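Long-range contact in glucose-inhibited division protein A-related protein, probable oxidoreductase (Thermus thermophilus, PDB 2CUL), which binds flavin-adenine dinucleotide in a Rossmann-type fold and is probably an oxidoreductase related to the glucose-inhibited division protein GidA: residues 122-131 and 174-183. Sequence-based numbering, arbitrary orientation.
Sequences GSFLGARLFL and PGYRVRYLAF. With FAD (flavin-adenine dinucleotide), chain B.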
loop_
_atom_site.group_PDB
_atom_site.type_symbol
_atom_site.label_atom_id
_atom_site.label_comp_id
_atom_site.label_asym_id
_atom_site.label_seq_id
_atom_site.Cartn_x
_atom_site.Cartn_y
_atom_site.Cartn_z
ATOM N N GLY A 122 0.853 3.680 2.144
ATOM C CA GLY A 122 0.167 4.960 2.183
ATOM C C GLY A 122 0.634 5.982 3.201
ATOM O O GLY A 122 1.824 6.266 3.316
ATOM N N SER A 123 -0.322 6.532 3.941
ATOM C CA SER A 123 -0.065 7.554 4.951
ATOM C C SER A 123 0.078 6.978 6.356
ATOM O O SER A 123 -0.177 7.671 7.341
ATOM C CB SER A 123 -1.219 8.566 4.939
ATOM O OG SER A 123 -2.476 7.901 5.020
ATOM N N PHE A 124 0.504 5.724 6.454
ATOM C CA PHE A 124 0.621 5.072 7.754
ATOM C C PHE A 124 1.989 5.059 8.432
ATOM O O PHE A 124 2.160 4.404 9.459
ATOM C CB PHE A 124 0.077 3.644 7.646
ATOM C CG PHE A 124 -1.416 3.583 7.483
ATOM C CD1 PHE A 124 -2.236 3.306 8.572
ATOM C CD2 PHE A 124 -2.006 3.850 6.248
ATOM C CE1 PHE A 124 -3.626 3.295 8.437
ATOM C CE2 PHE A 124 -3.391 3.843 6.102
ATOM C CZ PHE A 124 -4.204 3.565 7.200
ATOM N N LEU A 125 2.963 5.767 7.871
ATOM C CA LEU A 125 4.283 5.831 8.489
ATOM C C LEU A 125 4.358 7.137 9.280
ATOM O O LEU A 125 4.254 8.213 8.699
ATOM C CB LEU A 125 5.386 5.816 7.425
ATOM C CG LEU A 125 5.568 4.556 6.575
ATOM C CD1 LEU A 125 6.656 4.811 5.541
ATOM C CD2 LEU A 125 5.930 3.371 7.451
ATOM N N GLY A 126 4.517 7.036 10.599
ATOM C CA GLY A 126 4.600 8.224 11.436
ATOM C C GLY A 126 3.349 9.079 11.352
ATOM O O GLY A 126 3.404 10.306 11.462
ATOM N N ALA A 127 2.209 8.420 11.175
ATOM C CA ALA A 127 0.931 9.107 11.037
ATOM C C ALA A 127 0.424 9.810 12.289
ATOM O O ALA A 127 0.485 9.272 13.393
ATOM C CB ALA A 127 -0.126 8.125 10.547
ATOM N N ARG A 128 -0.076 11.024 12.090
ATOM C CA ARG A 128 -0.657 11.826 13.161
ATOM C C ARG A 128 -1.938 12.393 12.564
ATOM O O ARG A 128 -1.895 13.171 11.610
ATOM C CB ARG A 128 0.280 12.965 13.569
ATOM C CG ARG A 128 1.674 12.505 13.945
ATOM C CD ARG A 128 2.517 13.672 14.433
ATOM N NE ARG A 128 2.190 14.037 15.808
ATOM C CZ ARG A 128 2.668 15.107 16.434
ATOM N NH1 ARG A 128 3.495 15.932 15.806
ATOM N NH2 ARG A 128 2.334 15.342 17.695
ATOM N N LEU A 129 -3.073 11.984 13.117
ATOM C CA LEU A 129 -4.367 12.437 12.624
ATOM C C LEU A 129 -4.926 13.510 13.553
ATOM O O LEU A 129 -5.154 13.262 14.737
ATOM C CB LEU A 129 -5.324 11.245 12.530
ATOM C CG LEU A 129 -6.639 11.443 11.770
ATOM C CD1 LEU A 129 -7.159 10.089 11.314
ATOM C CD2 LEU A 129 -7.657 12.160 12.650
ATOM N N PHE A 130 -5.135 14.701 13.000
ATOM C CA PHE A 130 -5.648 15.840 13.751
ATOM C C PHE A 130 -7.138 16.027 13.498
ATOM O O PHE A 130 -7.549 16.461 12.421
ATOM C CB PHE A 130 -4.888 17.105 13.345
ATOM C CG PHE A 130 -3.399 16.988 13.510
ATOM C CD1 PHE A 130 -2.804 17.208 14.747
ATOM C CD2 PHE A 130 -2.597 16.613 12.438
ATOM C CE1 PHE A 130 -1.429 17.053 14.918
ATOM C CE2 PHE A 130 -1.221 16.454 12.596
ATOM C CZ PHE A 130 -0.637 16.675 13.839
ATOM N N LEU A 131 -7.942 15.700 14.503
ATOM C CA LEU A 131 -9.391 15.822 14.407
ATOM C C LEU A 131 -9.929 16.589 15.609
ATOM O O LEU A 131 -10.104 16.027 16.688
ATOM C CB LEU A 131 -10.027 14.431 14.346
ATOM C CG LEU A 131 -11.555 14.342 14.323
ATOM C CD1 LEU A 131 -12.123 15.235 13.234
ATOM C CD2 LEU A 131 -11.959 12.895 14.099
ATOM N N PRO A 174 -16.782 14.910 10.571
ATOM C CA PRO A 174 -15.941 16.098 10.753
ATOM C C PRO A 174 -14.715 16.066 9.842
ATOM O O PRO A 174 -14.352 15.014 9.311
ATOM C CB PRO A 174 -15.578 16.032 12.235
ATOM C CG PRO A 174 -15.565 14.556 12.509
ATOM C CD PRO A 174 -16.806 14.091 11.796
ATOM N N GLY A 175 -14.092 17.222 9.649
ATOM C CA GLY A 175 -12.913 17.284 8.807
ATOM C C GLY A 175 -11.681 16.982 9.633
ATOM O O GLY A 175 -11.704 17.121 10.853
ATOM N N TYR A 176 -10.606 16.555 8.980
ATOM C CA TYR A 176 -9.379 16.251 9.701
ATOM C C TYR A 176 -8.169 16.259 8.779
ATOM O O TYR A 176 -8.305 16.279 7.556
ATOM C CB TYR A 176 -9.507 14.898 10.423
ATOM C CG TYR A 176 -9.591 13.669 9.533
ATOM C CD1 TYR A 176 -8.438 13.035 9.068
ATOM C CD2 TYR A 176 -10.825 13.112 9.195
ATOM C CE1 TYR A 176 -8.512 11.873 8.293
ATOM C CE2 TYR A 176 -10.912 11.952 8.420
ATOM C CZ TYR A 176 -9.751 11.336 7.976
ATOM O OH TYR A 176 -9.830 10.173 7.242
ATOM N N ARG A 177 -6.988 16.267 9.382
ATOM C CA ARG A 177 -5.740 16.261 8.630
ATOM C C ARG A 177 -4.887 15.093 9.096
ATOM O O ARG A 177 -4.981 14.661 10.247
ATOM C CB ARG A 177 -4.960 17.560 8.869
ATOM C CG ARG A 177 -5.534 18.786 8.184
ATOM C CD ARG A 177 -4.762 20.049 8.560
ATOM N NE ARG A 177 -4.882 20.376 9.981
ATOM C CZ ARG A 177 -3.939 20.150 10.893
ATOM N NH1 ARG A 177 -2.787 19.592 10.544
ATOM N NH2 ARG A 177 -4.150 20.486 12.159
ATOM N N VAL A 178 -4.064 14.572 8.194
ATOM C CA VAL A 178 -3.158 13.490 8.545
ATOM C C VAL A 178 -1.749 13.846 8.085
ATOM O O VAL A 178 -1.502 14.011 6.888
ATOM C CB VAL A 178 -3.540 12.143 7.885
ATOM C CG1 VAL A 178 -2.459 11.103 8.188
ATOM C CG2 VAL A 178 -4.880 11.653 8.410
ATOM N N ARG A 179 -0.837 13.998 9.038
ATOM C CA ARG A 179 0.549 14.277 8.704
ATOM C C ARG A 179 1.228 12.918 8.708
ATOM O O ARG A 179 1.027 12.113 9.621
ATOM C CB ARG A 179 1.185 15.214 9.732
ATOM C CG ARG A 179 0.669 16.638 9.632
ATOM C CD ARG A 179 1.489 17.592 10.481
ATOM N NE ARG A 179 1.034 18.972 10.340
ATOM C CZ ARG A 179 1.594 20.010 10.951
ATOM N NH1 ARG A 179 2.637 19.826 11.750
ATOM N NH2 ARG A 179 1.112 21.233 10.766
ATOM N N TYR A 180 2.016 12.652 7.676
ATOM C CA TYR A 180 2.678 11.366 7.566
ATOM C C TYR A 180 4.049 11.515 6.940
ATOM O O TYR A 180 4.435 12.602 6.503
ATOM C CB TYR A 180 1.815 10.425 6.717
ATOM C CG TYR A 180 1.649 10.880 5.282
ATOM C CD1 TYR A 180 2.498 10.412 4.280
ATOM C CD2 TYR A 180 0.671 11.814 4.933
ATOM C CE1 TYR A 180 2.382 10.860 2.964
ATOM C CE2 TYR A 180 0.549 12.271 3.617
ATOM C CZ TYR A 180 1.407 11.790 2.641
ATOM O OH TYR A 180 1.298 12.243 1.343
ATOM N N LEU A 181 4.784 10.413 6.907
ATOM C CA LEU A 181 6.117 10.413 6.334
ATOM C C LEU A 181 6.171 9.587 5.061
ATOM O O LEU A 181 5.632 8.483 5.001
ATOM C CB LEU A 181 7.124 9.849 7.335
ATOM C CG LEU A 181 7.309 10.619 8.641
ATOM C CD1 LEU A 181 8.387 9.942 9.471
ATOM C CD2 LEU A 181 7.701 12.058 8.340
ATOM N N ALA A 182 6.824 10.138 4.045
ATOM C CA ALA A 182 6.992 9.451 2.773
ATOM C C ALA A 182 8.489 9.273 2.572
ATOM O O ALA A 182 9.283 10.083 3.056
ATOM C CB ALA A 182 6.414 10.283 1.638
ATOM N N PHE A 183 8.877 8.206 1.883
ATOM C CA PHE A 183 10.289 7.972 1.608
ATOM C C PHE A 183 10.838 9.177 0.859
ATOM O O PHE A 183 10.194 9.704 -0.050
ATOM C CB PHE A 183 10.469 6.730 0.736
ATOM C CG PHE A 183 10.304 5.437 1.473
ATOM C CD1 PHE A 183 11.318 4.961 2.295
ATOM C CD2 PHE A 183 9.136 4.686 1.341
ATOM C CE1 PHE A 183 11.178 3.753 2.977
ATOM C CE2 PHE A 183 8.985 3.481 2.018
ATOM C CZ PHE A 183 10.007 3.010 2.837
HETATM P PA FAD B . -3.773 3.483 1.278
HETATM O O1A FAD B . -3.914 4.287 2.503
HETATM O O2A FAD B . -4.902 3.406 0.315
HETATM O O5B FAD B . -3.393 1.985 1.672
HETATM C C5B FAD B . -2.331 1.732 2.594
HETATM C C4B FAD B . -2.600 0.346 3.169
HETATM O O4B FAD B . -1.401 -0.076 3.819
HETATM C C3B FAD B . -3.714 0.302 4.234
HETATM O O3B FAD B . -4.653 -0.721 3.978
HETATM C C2B FAD B . -2.952 0.111 5.512
HETATM O O2B FAD B . -3.673 -0.455 6.582
HETATM C C1B FAD B . -1.764 -0.718 5.033
HETATM N N9A FAD B . -0.598 -0.698 5.912
HETATM C C8A FAD B . 0.126 0.403 6.306
HETATM N N7A FAD B . 1.134 0.082 7.108
HETATM C C5A FAD B . 1.053 -1.292 7.232
HETATM C C6A FAD B . 1.840 -2.224 7.951
HETATM N N6A FAD B . 2.885 -1.891 8.688
HETATM N N1A FAD B . 1.482 -3.560 7.862
HETATM C C2A FAD B . 0.399 -3.936 7.101
HETATM N N3A FAD B . -0.392 -3.087 6.392
HETATM C C4A FAD B . -0.024 -1.782 6.493
HETATM N N1 FAD B . -7.099 11.142 -2.663
HETATM C C2 FAD B . -8.290 11.280 -3.339
HETATM O O2 FAD B . -8.376 11.013 -4.513
HETATM N N3 FAD B . -9.412 11.738 -2.633
HETATM C C4 FAD B . -9.407 12.068 -1.295
HETATM O O4 FAD B . -10.446 12.470 -0.728
HETATM C C4X FAD B . -8.185 11.930 -0.603
HETATM N N5 FAD B . -8.100 12.252 0.745
HETATM C C5X FAD B . -6.906 12.120 1.428
HETATM C C6 FAD B . -6.847 12.450 2.782
HETATM C C7 FAD B . -5.661 12.329 3.532
HETATM C C7M FAD B . -5.671 12.699 4.995
HETATM C C8 FAD B . -4.479 11.847 2.864
HETATM C C8M FAD B . -3.173 11.681 3.593
HETATM C C9 FAD B . -4.521 11.515 1.487
HETATM C C9A FAD B . -5.722 11.639 0.741
HETATM N N10 FAD B . -5.811 11.310 -0.658
HETATM C C10 FAD B . -7.040 11.458 -1.328
HETATM C "C1'" FAD B . -4.610 10.820 -1.447
HETATM C "C2'" FAD B . -4.528 9.328 -1.839
HETATM O "O2'" FAD B . -5.399 9.079 -2.910
HETATM C "C3'" FAD B . -4.879 8.382 -0.672
HETATM O "O3'" FAD B . -4.012 8.592 0.441
HETATM C "C4'" FAD B . -4.755 6.892 -1.046
HETATM O "O4'" FAD B . -5.367 6.066 -0.057
HETATM C "C5'" FAD B . -3.263 6.540 -1.206
HETATM O "O5'" FAD B . -3.134 5.165 -1.603
HETATM P P FAD B . -2.057 4.189 -0.970
HETATM O O1P FAD B . -2.243 2.919 -1.693
HETATM O O2P FAD B . -0.684 4.796 -1.027
HETATM O O3P FAD B . -2.452 4.049 0.548
HETATM O O HOH W 1 3.257 7.116 5.469
HETATM O O HOH W 2 3.488 17.384 12.973
#
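Leu129 and Val178 face each other as a non-hydrogen-bonded pair where strands 128-131 and 176-183, the central two of a four-stranded antiparallel sheet, run side by side over FAD. Hydrogen-bonded pairs flank them: Phe130 N reaches Arg177 O at 2.8 Å, with 162° at the hydrogen. The flavin side is tightly packed. Leu129 CG, swung anti to the backbone N (chi1 -168°), sits 3.6 Å from Tyr176 CD1, while Val178 CB meets the flavin methyl C7M at 3.6 Å. Ser123 CB lies over the Tyr180 ring face in a CH-pi contact, 4.0 Å from the centroid. Phe124 turns from the sheet to the adenosine half of FAD, its CB 3.5 Å from C8A and one ring face over ribose C2B; an alanine here, keeping CB but losing the ring, would probably open a gap beside C2B and leave the ribose freer to shift. The other side is more open to solvent. There the Arg177 guanidinium lies nearly parallel to the Phe130 ring, planes 15° apart, and both Arg177 and Arg179 form salt bridges with Glu164 of strand 160-167. Arg179 CG touches the Phe130 ring edge at CE2 (3.5 Å), and farther along the same side chain Arg179 NH1 donates to a water at 2.9 Å.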